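Local coordinates for protein Succinylglutamatedesuccinylase/aspartoacylase (Rhodobacter sphaeroides 2.4.1, PDB 3CDX) that probably hydrolyses amide or ester bonds as a metal-dependent enzyme of the succinylglutamate desuccinylase/aspartoacylase family, holding a calcium ion at its metal site in this crystal, at residues A[71-76]-A[146-151]; A[259-264]-A[315-320]; A[164-169]-A[202-207]; A[29-34]-A[39-44]; A[268-273]-A[292-297]. All blocks are in the same frame, centred on the assembly; numbering follows the deposited sequence.

Contact 1 (A[71-76]-A[146-151]). With CA (calcium ion), chain G.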
# COMPACT_ATOMS: atom_id res chain seq x y z
N ILE A 71 -0.44 -9.86 28.70
CA ILE A 71 -1.38 -10.57 29.59
C ILE A 71 -0.90 -10.59 31.05
O ILE A 71 -1.63 -10.16 31.95
CB ILE A 71 -1.62 -12.00 29.12
CG1 ILE A 71 -2.38 -12.02 27.77
CG2 ILE A 71 -2.38 -12.78 30.19
CD1 ILE A 71 -2.28 -13.39 27.02
N ALA A 72 0.34 -11.05 31.28
CA ALA A 72 0.85 -11.21 32.65
C ALA A 72 0.84 -9.86 33.39
O ALA A 72 0.36 -9.77 34.52
CB ALA A 72 2.24 -11.76 32.61
N ILE A 73 1.33 -8.82 32.73
CA ILE A 73 1.49 -7.51 33.38
C ILE A 73 0.16 -6.74 33.57
O ILE A 73 -0.02 -6.10 34.58
CB ILE A 73 2.58 -6.65 32.66
CG1 ILE A 73 3.94 -7.35 32.74
CG2 ILE A 73 2.72 -5.27 33.27
CD1 ILE A 73 5.01 -6.68 31.87
N SER A 74 -0.73 -6.78 32.59
CA SER A 74 -2.01 -6.10 32.75
C SER A 74 -2.85 -6.77 33.81
O SER A 74 -3.60 -6.10 34.56
CB SER A 74 -2.76 -5.98 31.42
OG SER A 74 -3.28 -7.22 31.00
N ASP A 75 -2.76 -8.10 33.88
CA ASP A 75 -3.42 -8.85 34.96
C ASP A 75 -2.89 -8.42 36.35
O ASP A 75 -3.68 -8.15 37.26
CB ASP A 75 -3.24 -10.36 34.70
CG ASP A 75 -3.85 -11.23 35.82
OD1 ASP A 75 -5.09 -11.27 35.91
OD2 ASP A 75 -3.07 -11.87 36.58
N LEU A 76 -1.57 -8.33 36.50
CA LEU A 76 -0.98 -7.97 37.79
C LEU A 76 -1.34 -6.54 38.12
O LEU A 76 -1.67 -6.21 39.28
CB LEU A 76 0.55 -8.19 37.84
CG LEU A 76 1.27 -7.88 39.16
CD1 LEU A 76 0.70 -8.69 40.36
CD2 LEU A 76 2.80 -8.04 39.03
N VAL A 146 12.22 -6.17 34.20
CA VAL A 146 11.86 -7.38 33.46
C VAL A 146 11.10 -6.92 32.19
O VAL A 146 10.03 -6.35 32.24
CB VAL A 146 11.01 -8.40 34.27
CG1 VAL A 146 10.87 -9.72 33.49
CG2 VAL A 146 11.65 -8.67 35.68
N ASP A 147 11.73 -7.13 31.05
CA ASP A 147 11.15 -6.77 29.77
C ASP A 147 10.66 -8.06 29.12
O ASP A 147 11.45 -8.96 28.78
CB ASP A 147 12.17 -5.94 28.93
CG ASP A 147 11.57 -5.39 27.62
OD1 ASP A 147 10.34 -5.12 27.53
OD2 ASP A 147 12.37 -5.29 26.67
N MET A 148 9.34 -8.19 29.03
CA MET A 148 8.75 -9.45 28.59
C MET A 148 8.51 -9.57 27.05
O MET A 148 7.71 -8.82 26.43
CB MET A 148 7.44 -9.68 29.36
CG MET A 148 7.61 -9.70 30.93
SD MET A 148 6.17 -10.16 31.94
CE MET A 148 6.13 -11.92 31.77
N HIS A 149 9.19 -10.54 26.46
CA HIS A 149 9.16 -10.78 25.04
C HIS A 149 8.76 -12.22 24.73
O HIS A 149 8.70 -13.08 25.64
CB HIS A 149 10.55 -10.48 24.45
CG HIS A 149 10.88 -9.01 24.42
ND1 HIS A 149 10.70 -8.23 23.30
CD2 HIS A 149 11.33 -8.19 25.39
CE1 HIS A 149 11.03 -6.98 23.58
NE2 HIS A 149 11.43 -6.93 24.84
N THR A 150 8.51 -12.47 23.45
CA THR A 150 8.38 -13.80 22.87
C THR A 150 8.96 -13.66 21.46
O THR A 150 9.39 -12.56 21.08
CB THR A 150 6.91 -14.27 22.73
OG1 THR A 150 6.26 -13.54 21.66
CG2 THR A 150 6.11 -14.10 24.02
N ALA A 151 8.95 -14.75 20.68
CA ALA A 151 9.47 -14.68 19.31
C ALA A 151 8.46 -14.15 18.28
O ALA A 151 8.78 -14.09 17.09
CB ALA A 151 10.03 -16.02 18.88
CA CA G . 10.52 -8.97 21.12

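Contact 2 (A[259-264]-A[315-320])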
# COMPACT_ATOMS: atom_id res chain seq x y z
N ARG A 259 17.34 -23.89 34.90
CA ARG A 259 18.61 -24.40 34.37
C ARG A 259 19.25 -23.31 33.47
O ARG A 259 18.60 -22.80 32.52
CB ARG A 259 18.39 -25.75 33.64
CG ARG A 259 19.68 -26.50 33.12
CD ARG A 259 19.33 -27.87 32.44
NE ARG A 259 20.34 -28.30 31.45
CZ ARG A 259 20.16 -29.24 30.49
NH1 ARG A 259 19.02 -29.91 30.38
NH2 ARG A 259 21.14 -29.53 29.62
N HIS A 260 20.50 -22.95 33.78
CA HIS A 260 21.16 -21.90 33.06
C HIS A 260 21.83 -22.47 31.81
O HIS A 260 22.51 -23.50 31.84
CB HIS A 260 22.21 -21.16 33.89
CG HIS A 260 21.70 -20.46 35.10
ND1 HIS A 260 20.92 -19.32 35.04
CD2 HIS A 260 21.93 -20.68 36.42
CE1 HIS A 260 20.64 -18.91 36.27
NE2 HIS A 260 21.24 -19.72 37.12
N MET A 261 21.67 -21.74 30.73
CA MET A 261 22.14 -22.16 29.46
C MET A 261 22.74 -20.93 28.84
O MET A 261 22.70 -19.84 29.43
CB MET A 261 20.95 -22.68 28.64
CG MET A 261 20.00 -23.60 29.45
SD MET A 261 20.74 -25.28 29.71
CE MET A 261 20.67 -25.96 28.05
N MET A 262 23.26 -21.11 27.62
CA MET A 262 23.95 -20.05 26.95
C MET A 262 23.95 -20.30 25.45
O MET A 262 23.81 -21.44 24.98
CB MET A 262 25.40 -19.88 27.50
CG MET A 262 26.38 -21.08 27.37
SD MET A 262 28.11 -20.76 28.01
CE MET A 262 28.67 -19.48 26.95
N VAL A 263 24.08 -19.20 24.72
CA VAL A 263 24.25 -19.20 23.30
C VAL A 263 25.46 -18.31 23.04
O VAL A 263 25.44 -17.12 23.37
CB VAL A 263 23.01 -18.59 22.57
CG1 VAL A 263 23.31 -18.47 21.09
CG2 VAL A 263 21.75 -19.45 22.80
N ARG A 264 26.51 -18.88 22.45
CA ARG A 264 27.73 -18.09 22.23
C ARG A 264 28.41 -18.27 20.86
O ARG A 264 29.18 -17.41 20.45
CB ARG A 264 28.73 -18.28 23.38
N ASP A 315 25.66 -29.64 19.88
CA ASP A 315 24.80 -30.39 20.81
C ASP A 315 24.10 -29.39 21.73
O ASP A 315 24.67 -28.34 22.04
CB ASP A 315 25.59 -31.38 21.68
CG ASP A 315 26.43 -32.38 20.86
OD1 ASP A 315 26.24 -32.53 19.64
OD2 ASP A 315 27.32 -33.02 21.46
N GLY A 316 22.91 -29.74 22.21
CA GLY A 316 22.16 -28.85 23.09
C GLY A 316 20.65 -29.02 23.01
O GLY A 316 20.14 -30.08 22.66
N ILE A 317 19.92 -27.96 23.35
CA ILE A 317 18.45 -27.95 23.39
C ILE A 317 18.01 -26.80 22.45
O ILE A 317 18.62 -25.71 22.45
CB ILE A 317 17.96 -27.72 24.84
CG1 ILE A 317 18.56 -28.80 25.75
CG2 ILE A 317 16.39 -27.64 24.97
CD1 ILE A 317 18.01 -28.81 27.14
N VAL A 318 17.02 -27.06 21.60
CA VAL A 318 16.49 -26.02 20.73
C VAL A 318 15.86 -24.92 21.59
O VAL A 318 14.97 -25.17 22.40
CB VAL A 318 15.50 -26.56 19.63
CG1 VAL A 318 15.00 -25.44 18.71
CG2 VAL A 318 16.22 -27.62 18.77
N TRP A 319 16.36 -23.70 21.44
CA TRP A 319 15.83 -22.56 22.19
C TRP A 319 14.77 -21.80 21.38
O TRP A 319 13.67 -21.55 21.90
CB TRP A 319 16.96 -21.62 22.60
CG TRP A 319 16.50 -20.42 23.37
CD1 TRP A 319 15.47 -20.35 24.29
CD2 TRP A 319 17.03 -19.11 23.29
NE1 TRP A 319 15.37 -19.08 24.79
CE2 TRP A 319 16.30 -18.29 24.17
CE3 TRP A 319 18.08 -18.54 22.54
CZ2 TRP A 319 16.59 -16.94 24.35
CZ3 TRP A 319 18.35 -17.17 22.71
CH2 TRP A 319 17.61 -16.40 23.61
N PHE A 320 15.16 -21.40 20.16
CA PHE A 320 14.29 -20.86 19.10
C PHE A 320 14.16 -21.86 17.98
O PHE A 320 15.16 -22.39 17.49
CB PHE A 320 14.84 -19.56 18.49
CG PHE A 320 14.57 -18.32 19.30
CD1 PHE A 320 14.55 -18.35 20.68
CD2 PHE A 320 14.34 -17.08 18.65
CE1 PHE A 320 14.28 -17.18 21.43
CE2 PHE A 320 14.06 -15.92 19.40
CZ PHE A 320 14.05 -15.98 20.79

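Contact 3 (A[164-169]-A[202-207])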
# COMPACT_ATOMS: atom_id res chain seq x y z
N HIS A 164 22.29 -10.82 28.96
CA HIS A 164 23.64 -10.85 28.37
C HIS A 164 24.65 -11.33 29.40
O HIS A 164 24.37 -11.38 30.61
CB HIS A 164 24.02 -9.49 27.82
CG HIS A 164 23.09 -9.00 26.77
ND1 HIS A 164 22.44 -7.79 26.86
CD2 HIS A 164 22.65 -9.58 25.64
CE1 HIS A 164 21.65 -7.64 25.81
NE2 HIS A 164 21.76 -8.72 25.05
N TYR A 165 25.83 -11.70 28.92
CA TYR A 165 26.93 -11.97 29.82
C TYR A 165 27.43 -10.59 30.24
O TYR A 165 27.65 -9.71 29.40
CB TYR A 165 28.02 -12.78 29.13
CG TYR A 165 29.14 -13.24 30.06
CD1 TYR A 165 28.97 -14.35 30.88
CD2 TYR A 165 30.36 -12.56 30.11
CE1 TYR A 165 29.96 -14.78 31.72
CE2 TYR A 165 31.38 -13.00 30.97
CZ TYR A 165 31.16 -14.12 31.77
OH TYR A 165 32.12 -14.58 32.64
N LEU A 166 27.55 -10.39 31.54
CA LEU A 166 28.02 -9.13 32.05
C LEU A 166 29.47 -9.33 32.47
O LEU A 166 29.77 -10.26 33.22
CB LEU A 166 27.12 -8.68 33.22
CG LEU A 166 25.63 -8.57 32.84
CD1 LEU A 166 24.75 -8.47 34.07
CD2 LEU A 166 25.33 -7.42 31.87
N ALA A 167 30.36 -8.48 31.96
CA ALA A 167 31.78 -8.55 32.28
C ALA A 167 31.97 -8.42 33.78
O ALA A 167 32.87 -9.04 34.35
CB ALA A 167 32.56 -7.46 31.56
N ASP A 168 31.09 -7.62 34.40
CA ASP A 168 31.08 -7.35 35.82
C ASP A 168 30.49 -8.53 36.61
O ASP A 168 29.30 -8.79 36.53
CB ASP A 168 30.26 -6.06 36.05
CG ASP A 168 30.13 -5.65 37.53
OD1 ASP A 168 30.34 -6.46 38.46
OD2 ASP A 168 29.77 -4.48 37.75
N PRO A 169 31.34 -9.25 37.36
CA PRO A 169 30.95 -10.48 38.07
C PRO A 169 29.95 -10.36 39.20
O PRO A 169 29.20 -11.31 39.42
CB PRO A 169 32.29 -11.04 38.59
CG PRO A 169 33.34 -10.39 37.70
CD PRO A 169 32.79 -9.01 37.47
N CYS A 202 19.61 -0.46 27.03
CA CYS A 202 19.42 0.76 27.81
C CYS A 202 19.48 0.48 29.30
O CYS A 202 20.17 1.17 30.03
CB CYS A 202 18.09 1.41 27.49
SG CYS A 202 18.07 2.19 25.92
N VAL A 203 18.73 -0.53 29.74
CA VAL A 203 18.72 -0.95 31.14
C VAL A 203 20.15 -1.26 31.59
O VAL A 203 20.59 -0.84 32.67
CB VAL A 203 17.81 -2.19 31.37
CG1 VAL A 203 17.84 -2.60 32.87
CG2 VAL A 203 16.33 -1.99 30.85
N GLU A 204 20.87 -1.99 30.73
CA GLU A 204 22.24 -2.39 30.98
C GLU A 204 23.17 -1.19 31.03
O GLU A 204 23.95 -1.06 31.97
CB GLU A 204 22.71 -3.48 30.00
CG GLU A 204 22.35 -4.90 30.53
CD GLU A 204 22.19 -5.96 29.43
OE1 GLU A 204 22.55 -5.66 28.28
OE2 GLU A 204 21.70 -7.11 29.72
N ARG A 205 23.05 -0.29 30.06
CA ARG A 205 23.89 0.91 30.05
C ARG A 205 23.75 1.73 31.34
O ARG A 205 24.73 2.27 31.84
CB ARG A 205 23.56 1.78 28.84
N ARG A 206 22.53 1.80 31.88
CA ARG A 206 22.27 2.49 33.13
C ARG A 206 22.63 1.66 34.38
O ARG A 206 22.44 2.10 35.52
CB ARG A 206 20.79 2.89 33.18
CG ARG A 206 20.44 4.05 32.26
CD ARG A 206 18.89 4.31 32.15
NE ARG A 206 18.65 5.38 31.19
CZ ARG A 206 18.78 6.69 31.44
NH1 ARG A 206 19.11 7.10 32.64
NH2 ARG A 206 18.57 7.59 30.47
N GLY A 207 23.15 0.45 34.18
CA GLY A 207 23.60 -0.38 35.30
C GLY A 207 22.50 -0.88 36.23
O GLY A 207 22.73 -1.13 37.41

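Contact 4 (A[29-34]-A[39-44])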
# COMPACT_ATOMS: atom_id res chain seq x y z
N ALA A 29 0.76 9.85 24.15
CA ALA A 29 1.78 10.03 23.15
C ALA A 29 1.18 10.70 21.93
O ALA A 29 0.21 10.14 21.34
CB ALA A 29 2.40 8.70 22.76
N PRO A 30 1.75 11.86 21.52
CA PRO A 30 1.20 12.56 20.33
C PRO A 30 1.37 11.71 19.09
O PRO A 30 2.43 11.10 18.91
CB PRO A 30 2.07 13.84 20.21
CG PRO A 30 2.89 13.92 21.44
CD PRO A 30 2.95 12.53 22.07
N LEU A 31 0.33 11.66 18.25
CA LEU A 31 0.39 10.88 17.01
C LEU A 31 -0.46 11.54 15.89
O LEU A 31 -1.70 11.35 15.82
CB LEU A 31 -0.02 9.42 17.25
CG LEU A 31 0.43 8.30 16.29
CD1 LEU A 31 0.26 6.96 16.96
CD2 LEU A 31 -0.36 8.28 15.00
N SER A 32 0.23 12.32 15.06
CA SER A 32 -0.32 13.10 13.97
C SER A 32 -0.82 12.21 12.82
O SER A 32 -0.03 11.47 12.22
CB SER A 32 0.76 14.07 13.47
OG SER A 32 0.25 15.03 12.55
N ARG A 33 -2.13 12.25 12.55
CA ARG A 33 -2.76 11.53 11.44
C ARG A 33 -3.34 12.56 10.43
O ARG A 33 -3.58 13.71 10.78
CB ARG A 33 -3.87 10.59 11.96
CG ARG A 33 -3.38 9.24 12.62
CD ARG A 33 -4.47 8.37 13.38
NE ARG A 33 -5.90 8.73 13.20
CZ ARG A 33 -6.71 9.13 14.20
NH1 ARG A 33 -6.24 9.21 15.44
NH2 ARG A 33 -7.99 9.46 14.00
N ASN A 34 -3.58 12.14 9.20
CA ASN A 34 -4.21 13.02 8.23
C ASN A 34 -5.58 13.60 8.63
O ASN A 34 -5.85 14.76 8.35
CB ASN A 34 -4.30 12.36 6.86
CG ASN A 34 -3.00 12.42 6.11
OD1 ASN A 34 -2.21 13.38 6.25
ND2 ASN A 34 -2.74 11.39 5.33
N GLY A 39 -3.91 14.13 17.26
CA GLY A 39 -4.31 12.86 17.86
C GLY A 39 -3.29 12.37 18.88
O GLY A 39 -2.14 12.85 18.91
N THR A 40 -3.71 11.42 19.72
CA THR A 40 -2.86 10.87 20.77
C THR A 40 -3.05 9.35 20.86
O THR A 40 -4.14 8.83 20.57
CB THR A 40 -3.15 11.48 22.20
OG1 THR A 40 -4.42 11.05 22.68
CG2 THR A 40 -3.13 13.01 22.23
N VAL A 41 -2.01 8.62 21.26
CA VAL A 41 -2.20 7.24 21.63
C VAL A 41 -1.98 7.12 23.16
O VAL A 41 -0.98 7.61 23.69
CB VAL A 41 -1.29 6.30 20.78
CG1 VAL A 41 0.08 6.71 20.90
CG2 VAL A 41 -1.40 4.85 21.21
N GLU A 42 -2.92 6.48 23.84
CA GLU A 42 -2.83 6.27 25.28
C GLU A 42 -2.08 4.98 25.61
O GLU A 42 -2.48 3.87 25.19
CB GLU A 42 -4.23 6.25 25.90
CG GLU A 42 -4.88 7.64 25.91
CD GLU A 42 -6.39 7.66 26.20
OE1 GLU A 42 -7.02 6.60 26.37
OE2 GLU A 42 -6.95 8.77 26.22
N ILE A 43 -1.01 5.13 26.38
CA ILE A 43 -0.16 4.02 26.75
C ILE A 43 -0.44 3.73 28.23
O ILE A 43 -0.09 4.53 29.09
CB ILE A 43 1.35 4.34 26.55
CG1 ILE A 43 1.66 5.01 25.21
CG2 ILE A 43 2.24 3.08 26.85
CD1 ILE A 43 1.76 4.14 23.98
N PRO A 44 -1.07 2.59 28.53
CA PRO A 44 -1.36 2.26 29.95
C PRO A 44 -0.13 2.16 30.89
O PRO A 44 0.85 1.48 30.57
CB PRO A 44 -2.14 0.93 29.87
CG PRO A 44 -1.93 0.41 28.49
CD PRO A 44 -1.60 1.57 27.60

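Contact 5 (A[268-273]-A[292-297])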
# COMPACT_ATOMS: atom_id res chain seq x y z
N ALA A 268 25.90 -22.33 16.80
CA ALA A 268 24.57 -22.43 17.48
C ALA A 268 23.35 -22.10 16.60
O ALA A 268 22.25 -22.52 16.90
CB ALA A 268 24.56 -21.56 18.74
N TYR A 269 23.55 -21.35 15.53
CA TYR A 269 22.48 -20.93 14.61
C TYR A 269 22.44 -21.80 13.36
O TYR A 269 23.46 -21.93 12.63
CB TYR A 269 22.72 -19.48 14.18
CG TYR A 269 22.72 -18.53 15.35
CD1 TYR A 269 21.59 -17.77 15.63
CD2 TYR A 269 23.82 -18.42 16.18
CE1 TYR A 269 21.56 -16.91 16.71
CE2 TYR A 269 23.81 -17.54 17.28
CZ TYR A 269 22.68 -16.80 17.53
OH TYR A 269 22.62 -15.95 18.60
N VAL A 270 21.29 -22.40 13.09
CA VAL A 270 21.09 -23.06 11.82
C VAL A 270 20.48 -22.04 10.89
O VAL A 270 19.37 -21.56 11.12
CB VAL A 270 20.17 -24.29 11.91
CG1 VAL A 270 20.15 -25.05 10.56
CG2 VAL A 270 20.61 -25.16 13.07
N MET A 271 21.21 -21.72 9.84
CA MET A 271 20.81 -20.68 8.92
C MET A 271 20.25 -21.26 7.61
O MET A 271 20.75 -22.27 7.10
CB MET A 271 22.01 -19.78 8.65
CG MET A 271 22.64 -19.17 9.94
SD MET A 271 21.65 -17.98 10.86
CE MET A 271 21.51 -16.63 9.70
N ALA A 272 19.21 -20.64 7.07
CA ALA A 272 18.72 -20.98 5.73
C ALA A 272 19.60 -20.36 4.60
O ALA A 272 19.68 -19.12 4.50
CB ALA A 272 17.25 -20.52 5.56
N PRO A 273 20.24 -21.20 3.76
CA PRO A 273 21.03 -20.61 2.67
C PRO A 273 20.18 -20.25 1.47
O PRO A 273 20.64 -19.53 0.57
CB PRO A 273 22.01 -21.74 2.30
CG PRO A 273 21.65 -22.93 3.19
CD PRO A 273 20.33 -22.67 3.78
N GLU A 292 23.58 -33.89 13.14
CA GLU A 292 22.30 -34.48 12.80
C GLU A 292 21.35 -33.51 12.06
O GLU A 292 21.50 -32.29 12.14
CB GLU A 292 21.67 -35.11 14.03
CG GLU A 292 20.74 -34.23 14.86
CD GLU A 292 20.28 -34.97 16.14
OE1 GLU A 292 20.82 -36.08 16.38
OE2 GLU A 292 19.38 -34.47 16.87
N THR A 293 20.38 -34.09 11.35
CA THR A 293 19.47 -33.35 10.48
C THR A 293 18.57 -32.36 11.25
O THR A 293 17.89 -32.74 12.20
CB THR A 293 18.64 -34.31 9.59
OG1 THR A 293 19.55 -35.09 8.80
CG2 THR A 293 17.73 -33.54 8.62
N ALA A 294 18.63 -31.09 10.85
CA ALA A 294 17.78 -30.05 11.47
C ALA A 294 16.44 -29.89 10.72
O ALA A 294 15.43 -29.49 11.34
CB ALA A 294 18.53 -28.72 11.58
N GLY A 295 16.44 -30.25 9.44
CA GLY A 295 15.27 -30.17 8.58
C GLY A 295 15.72 -29.97 7.15
O GLY A 295 16.92 -30.10 6.87
N TRP A 296 14.78 -29.66 6.26
CA TRP A 296 14.99 -29.59 4.82
C TRP A 296 14.26 -28.39 4.23
O TRP A 296 13.11 -28.08 4.61
CB TRP A 296 14.43 -30.85 4.10
CG TRP A 296 14.99 -32.15 4.54
CD1 TRP A 296 16.08 -32.79 4.00
CD2 TRP A 296 14.51 -32.97 5.61
NE1 TRP A 296 16.29 -33.98 4.68
CE2 TRP A 296 15.36 -34.11 5.67
CE3 TRP A 296 13.43 -32.88 6.51
CZ2 TRP A 296 15.16 -35.14 6.59
CZ3 TRP A 296 13.25 -33.86 7.44
CH2 TRP A 296 14.11 -35.00 7.48
N ILE A 297 14.91 -27.73 3.27
CA ILE A 297 14.25 -26.66 2.55
C ILE A 297 13.77 -27.26 1.25
O ILE A 297 14.59 -27.72 0.45
CB ILE A 297 15.21 -25.51 2.24
CG1 ILE A 297 15.68 -24.82 3.53
CG2 ILE A 297 14.58 -24.58 1.22
CD1 ILE A 297 16.74 -23.69 3.29

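Contact 1 (A[71-76]-A[146-151])
M148 reaches from strand 144-148 to helix 68-79 and rests its thioether against I73 and A72; of the 123 Å² buried between 71-76 and 146-151, these three side chains supply nearly all. CG1 and CD1, the two carbons of the long branch of I73, both lie near the sulfur, with CD1 3.7 Å from M148 SD. The methionine chain runs straight out to the sulfur and then bends (chi3 78°), which swings the terminal methyl toward the helix, where M148 CE comes 4.0 Å from A72 CB. Contact is therefore wholly apolar, and all three side chains are buried, with I233 of helix 223-239 also packing on M148.

Next to M148 in sequence, H149 binds the metal and D147 holds H149. H149 ND1 binds the calcium ion at 2.3 Å, while its NE2 donates to D147 OD2 at 2.6 Å (N-H...O 153°). That acceptor lies in the plane of the imidazole, although the donor stands well above the carboxylate plane. A second bond, between T59 OG1 and D147 OD1, helps fix the carboxylate. H63 and E66 complete the protein ligands, giving the His-Glu-His metal site of M14-like metallohydrolases, with helix 68-79 packed behind the metal-bearing strand end.

Contact 2 (A[259-264]-A[315-320])
I317 CD1 touches two side chains of strand 259-271, the guanidinium of R259 and the terminal methyl of M261. The tightly packed part is the inner one. There V263 CG2 meets the six-membered ring of W319, 3.8 Å from W319 CE3 and only slightly farther from CZ3, and the two side chains cross at about a right angle. The indole is also packed by its own neighbour, F320 CE1 standing 3.6 Å above the ring plane over its centre, and its NE1 is hydrogen-bonded to S160. With CG anti to the backbone N (chi1 180°), W319 extends toward V263.

M261 marks the transition: its chain folds at chi2 and chi3 and brings M261 CE to 4.0 Å from I317 CD1. Farther out the contact opens to solvent: R259 is exposed and I317 partly so. The two come from opposite directions, R259 NH1 meeting I317 CD1 at 3.6 Å. The charge is met by D339, in a salt bridge through NH2.

The CA atoms of M261 and I317, 9.2 Å apart, are too distant for direct strand pairing; strand 332-339 pairs antiparallel with both partners. W319 and F320 both face V335 of strand 332-339, a classic beta bulge, where strand 316-322 turns a corner.

Contact 3 (A[164-169]-A[202-207])
E204, on helix 199-205, sends its carboxylate to the imidazole of H164, and its side chain can be followed outward to show how. From CB the chain leads to CG, which is the apolar step: L166 CD2 packs on E204 CG at 4.1 Å, the two side chains crossing at a slant. Beyond CG the chain is extended (chi2 154°), carrying CD to 3.2 Å from H164 ND1, in the plane of the ring and at its edge. At the tip, E204 OE1 accepts a short hydrogen bond from H164 ND1, 2.6 Å long with an N-H...O angle of 155°. It does so through the syn lone pair, and it lies only 6° out of the ring plane. The other oxygen, E204 OE2, is 3.0 Å from H164 ND1. Ring and carboxylate planes are twisted 64° apart, so the two groups do not lie flat against each other.

The bond helps fix the rotation of the ring. Behind L166, helix 169-182 packs through L171 and T175, while F190 meets the H164 ring. The chain then leaves helix 199-205 at G207 in a Schellman motif. Overall this is a His-carboxylate hydrogen bond tying the loop after strand 160-163 to the C-terminal end of a neighbouring helix.

Contact 4 (A[29-34]-A[39-44])
A beta hairpin made by strands 21-30 and 40-50 closes here, near its connecting turn. A29 and V41 form an antiparallel hydrogen-bonded pair: A29 N donates to V41 O at 2.9 Å, and V41 N returns to A29 O at 2.7 Å. This second bond is nearly straight (N-H...O 164°). P30 and T40 follow as a non-hydrogen-bonded pair with CA atoms 4.4 Å apart, a position that suits proline because no N-H is needed. One residue further, L31 N donates to G39 O at 2.8 Å. T40 CA also approaches A29 O at 3.2 Å in a CA-H...O contact.

The side chains divide between two faces. On one, V41 CG1 sits between its own backbone N and carbonyl carbon (chi1 56°), a placement that brings it 3.6 Å from A29 CB; L31 CD1 reaches the same V41 CG1 at 4.0 Å. F126 of helix 126-138 packs on A29, L31 and V41, so this apolar face is turned to the protein interior. P30 and T40 lie on the other face, where T40 OG1 bonds to G330 of a neighbouring subunit.

That subunit also receives a salt bridge from E42 to its R329, making this an antiparallel hairpin end that doubles as an assembly interface.

Contact 5 (A[268-273]-A[292-297])
I297 makes the largest single contribution to this contact, its terminal methyl meeting A272 and P273. I297 CD1 lies 3.8 Å from P273 CD and 3.9 Å from A272 CB, so one carbon bridges two successive residues. Its long branch leaves CB anti to the carbonyl carbon (chi1 -66°) and continues extended, which projects CD1 across to the opposite segment. The proline ring and the isoleucine meet at a slant. The second patch lies toward the start of each segment, where V270 CG1 touches A294 CB at 4.1 Å. Everything here is apolar, and 138 Å² is buried in all.

The backbones are too far apart to pair. V270 and A294 have CA atoms 7.7 Å apart, and A272 and I297 7.9 Å, although the touching parts run only 21° from parallel. Each segment has its own partners: V270 makes backbone bonds with V333 and A334 of strand 332-339 and A272 with G330 and D331 just before it, while T293 meets E309 of strand 308-311 and T281. Between the two, Y312 touches both V270 and A294, while L310 packs on V270 and P273, filling in around the first shell.

A294 and G295 both face L310, forming a classic beta bulge in strand 293-298. The whole is side-chain packing between strand 259-271 and a four-stranded antiparallel sheet, in the all-beta part of the chain that follows the helices.

In the fold
From the N terminus, contact 4 comes first and closes the hairpin of strands 21-30 and 40-50, its segments four residues apart. Contact 1 follows, closing a loop of 69 residues that joins a helix to a central strand at the metal site. Contact 3 then closes one of 32 residues, linking a loop to a helix. These three are in series. Contact 2 spans 50 residues with no helix, and contact 5 falls within that span; both use strand 259-271, and V263 of the one touches A268 and Y269 of the other. Contact 2 also meets contact 1, through F320 on A151, so the C-terminal beta part is joined to the metal-binding part.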